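Local coordinates for protein glucose-6-phosphate isomerase (Chlamydia trachomatis D/UW-3/CX, PDB 6OTU) that catalyses the reversible isomerization of glucose 6-phosphate to fructose 6-phosphate, at residues S50-T55 and A298-H303. Sequence-based numbering, arbitrary orientation.
With ACT (acetate ion), chain B.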
ATOM      1  N   SER A  50     -28.391   6.423   3.642  1.00 39.99           N
ATOM      2  CA  SER A  50     -28.485   4.991   3.422  1.00 36.93           C
ATOM      3  C   SER A  50     -29.318   4.770   2.171  1.00 50.01           C
ATOM      4  O   SER A  50     -30.497   5.152   2.110  1.00 37.88           O
ATOM      5  CB  SER A  50     -29.039   4.264   4.656  1.00 51.53           C
ATOM      6  OG  SER A  50     -30.402   3.969   4.518  1.00 58.45           O
ATOM      7  N   VAL A  51     -28.675   4.187   1.163  1.00 36.54           N
ATOM      8  CA  VAL A  51     -29.202   4.123  -0.191  1.00 40.81           C
ATOM      9  C   VAL A  51     -28.323   3.166  -0.991  1.00 42.08           C
ATOM     10  O   VAL A  51     -27.149   2.954  -0.657  1.00 35.48           O
ATOM     11  CB  VAL A  51     -29.271   5.536  -0.816  1.00 35.61           C
ATOM     12  CG1 VAL A  51     -27.915   5.983  -1.347  1.00 34.40           C
ATOM     13  CG2 VAL A  51     -30.326   5.602  -1.898  1.00 36.94           C
ATOM     14  N   GLU A  52     -28.921   2.533  -2.008  1.00 42.26           N
ATOM     15  CA  GLU A  52     -28.226   1.658  -2.960  1.00 40.44           C
ATOM     16  C   GLU A  52     -27.455   0.535  -2.267  1.00 39.58           C
ATOM     17  O   GLU A  52     -26.396   0.100  -2.730  1.00 43.88           O
ATOM     18  CB  GLU A  52     -27.309   2.473  -3.877  1.00 42.36           C
ATOM     19  CG  GLU A  52     -28.048   3.484  -4.790  1.00 43.79           C
ATOM     20  CD  GLU A  52     -29.027   2.831  -5.788  1.00 56.54           C
ATOM     21  OE1 GLU A  52     -29.955   3.533  -6.248  1.00 60.79           O
ATOM     22  OE2 GLU A  52     -28.887   1.629  -6.115  1.00 56.93           O
ATOM     23  N   GLY A  53     -28.004   0.040  -1.159  1.00 38.97           N
ATOM     24  CA  GLY A  53     -27.384  -1.034  -0.405  1.00 41.04           C
ATOM     25  C   GLY A  53     -26.314  -0.623   0.589  1.00 43.96           C
ATOM     26  O   GLY A  53     -25.656  -1.506   1.157  1.00 39.67           O
ATOM     27  N   PHE A  54     -26.111   0.681   0.817  1.00 36.96           N
ATOM     28  CA  PHE A  54     -25.082   1.161   1.729  1.00 36.39           C
ATOM     29  C   PHE A  54     -25.681   2.093   2.769  1.00 36.82           C
ATOM     30  O   PHE A  54     -26.703   2.735   2.539  1.00 40.33           O
ATOM     31  CB  PHE A  54     -23.972   1.954   1.031  1.00 34.84           C
ATOM     32  CG  PHE A  54     -23.278   1.224  -0.061  1.00 35.26           C
ATOM     33  CD1 PHE A  54     -22.195   0.404   0.215  1.00 34.77           C
ATOM     34  CD2 PHE A  54     -23.672   1.393  -1.372  1.00 37.80           C
ATOM     35  CE1 PHE A  54     -21.543  -0.261  -0.800  1.00 35.17           C
ATOM     36  CE2 PHE A  54     -23.022   0.734  -2.398  1.00 38.21           C
ATOM     37  CZ  PHE A  54     -21.952  -0.094  -2.111  1.00 36.93           C
ATOM     38  N   THR A  55     -24.995   2.201   3.902  1.00 37.59           N
ATOM     39  CA  THR A  55     -25.118   3.358   4.774  1.00 36.45           C
ATOM     40  C   THR A  55     -23.778   4.078   4.814  1.00 38.92           C
ATOM     41  O   THR A  55     -22.715   3.445   4.850  1.00 40.61           O
ATOM     42  CB  THR A  55     -25.580   2.968   6.188  1.00 37.91           C
ATOM     43  OG1 THR A  55     -26.808   2.235   6.092  1.00 39.18           O
ATOM     44  CG2 THR A  55     -25.804   4.214   7.046  1.00 37.73           C
ATOM     45  N   ALA A 298     -23.831  -0.204 -12.722  1.00 31.36           N
ATOM     46  CA  ALA A 298     -24.840   0.603 -13.413  1.00 37.25           C
ATOM     47  C   ALA A 298     -25.802   1.277 -12.437  1.00 39.67           C
ATOM     48  O   ALA A 298     -26.268   2.396 -12.688  1.00 40.46           O
ATOM     49  CB  ALA A 298     -25.614  -0.263 -14.399  1.00 32.18           C
ATOM     50  N   ALA A 299     -26.096   0.622 -11.313  1.00 36.99           N
ATOM     51  CA  ALA A 299     -27.003   1.215 -10.338  1.00 39.80           C
ATOM     52  C   ALA A 299     -26.403   2.473  -9.714  1.00 40.52           C
ATOM     53  O   ALA A 299     -27.132   3.425  -9.416  1.00 32.26           O
ATOM     54  CB  ALA A 299     -27.363   0.184  -9.268  1.00 32.29           C
ATOM     55  N   ILE A 300     -25.080   2.496  -9.504  1.00 38.05           N
ATOM     56  CA  ILE A 300     -24.438   3.691  -8.954  1.00 42.37           C
ATOM     57  C   ILE A 300     -24.310   4.777 -10.023  1.00 42.81           C
ATOM     58  O   ILE A 300     -24.509   5.967  -9.733  1.00 40.24           O
ATOM     59  CB  ILE A 300     -23.068   3.347  -8.314  1.00 35.12           C
ATOM     60  CG1 ILE A 300     -23.239   2.598  -6.977  1.00 30.71           C
ATOM     61  CG2 ILE A 300     -22.246   4.604  -8.064  1.00 32.83           C
ATOM     62  CD1 ILE A 300     -24.065   3.339  -5.924  1.00 38.07           C
ATOM     63  N   ASP A 301     -23.977   4.395 -11.266  1.00 31.33           N
ATOM     64  CA  ASP A 301     -24.043   5.341 -12.379  1.00 31.56           C
ATOM     65  C   ASP A 301     -25.357   6.114 -12.371  1.00 35.28           C
ATOM     66  O   ASP A 301     -25.371   7.338 -12.525  1.00 35.37           O
ATOM     67  CB  ASP A 301     -23.887   4.618 -13.719  1.00 31.65           C
ATOM     68  CG  ASP A 301     -22.540   3.917 -13.870  1.00 42.58           C
ATOM     69  OD1 ASP A 301     -21.621   4.178 -13.060  1.00 41.14           O
ATOM     70  OD2 ASP A 301     -22.421   3.082 -14.794  1.00 34.36           O
ATOM     71  N   ALA A 302     -26.481   5.410 -12.210  1.00 32.41           N
ATOM     72  CA  ALA A 302     -27.757   6.114 -12.201  1.00 34.09           C
ATOM     73  C   ALA A 302     -27.903   6.970 -10.947  1.00 35.45           C
ATOM     74  O   ALA A 302     -28.408   8.096 -11.009  1.00 39.72           O
ATOM     75  CB  ALA A 302     -28.909   5.117 -12.322  1.00 33.38           C
ATOM     76  N   HIS A 303     -27.430   6.463  -9.807  1.00 32.63           N
ATOM     77  CA  HIS A 303     -27.601   7.175  -8.545  1.00 41.46           C
ATOM     78  C   HIS A 303     -26.768   8.451  -8.496  1.00 39.87           C
ATOM     79  O   HIS A 303     -27.164   9.416  -7.828  1.00 38.08           O
ATOM     80  CB  HIS A 303     -27.250   6.240  -7.385  1.00 38.70           C
ATOM     81  CG  HIS A 303     -27.008   6.940  -6.079  1.00 34.97           C
ATOM     82  ND1 HIS A 303     -28.030   7.324  -5.236  1.00 34.94           N
ATOM     83  CD2 HIS A 303     -25.857   7.291  -5.460  1.00 31.85           C
ATOM     84  CE1 HIS A 303     -27.515   7.902  -4.165  1.00 39.95           C
ATOM     85  NE2 HIS A 303     -26.198   7.900  -4.280  1.00 34.91           N
TER
HETATM   86  C   ACT B 601     -27.182  -1.200   5.607  1.00 56.13           C
HETATM   87  O   ACT B 601     -27.145  -0.345   6.526  1.00 55.41           O
HETATM   88  OXT ACT B 601     -26.322  -2.085   5.347  1.00 55.86           O
HETATM   89  CH3 ACT B 601     -28.462  -1.164   4.650  1.00 52.36           C
HETATM   90  O   HOH W   1     -30.052   3.288  -8.938  1.00 35.09           O
HETATM   91  O   HOH W   2     -30.348   6.515  -5.952  1.00 44.99           O
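Glu52, at the tip of the hairpin formed by strands 48-51 and 54-57, faces the last turns of helix 287-303, its CA lying 7.4 Å from the CA of Ile300. A type I' turn from Val51 to Phe54 closes the hairpin, with Glu52 and Gly53 at the corners and backbone hydrogen bonds in both directions between Val51 and Phe54. The contact illustrates how a charged turn residue can pack by its carbons and hydrogen-bond through water. Glu52 CB meets Ile300 CD1 at 3.9 Å, and its CG forms an off-centre CH-pi contact with the His303 ring, 4.2 Å from the centroid. Val51 CG1 reaches His303 CE1 at 3.4 Å, approaching the ring obliquely. A bend at chi2 (-62°) carries the Glu52 carboxylate alongside the helix, where OE2 lies 3.8 Å from Ala299 CB. No direct hydrogen bond joins the segments; instead OE1 accepts from two waters. One, 2.7 Å from Glu52 OE1, also donates to Ala299 O; the other sits in the ring plane of His303, 2.6 Å from ND1. With ND1 on this water and NE2 accepting a hydrogen bond from Leu313 N, both ring nitrogens are engaged, which should restrict rotation of the imidazole. Ile300 and Phe54 both touch Ser471 of helix 466-487. The arrangement is a two-residue beta-hairpin closed by a type I' turn at the edge of a mixed sheet, docked on a helix C-terminus within the phosphoglucose isomerase fold, away from the active site.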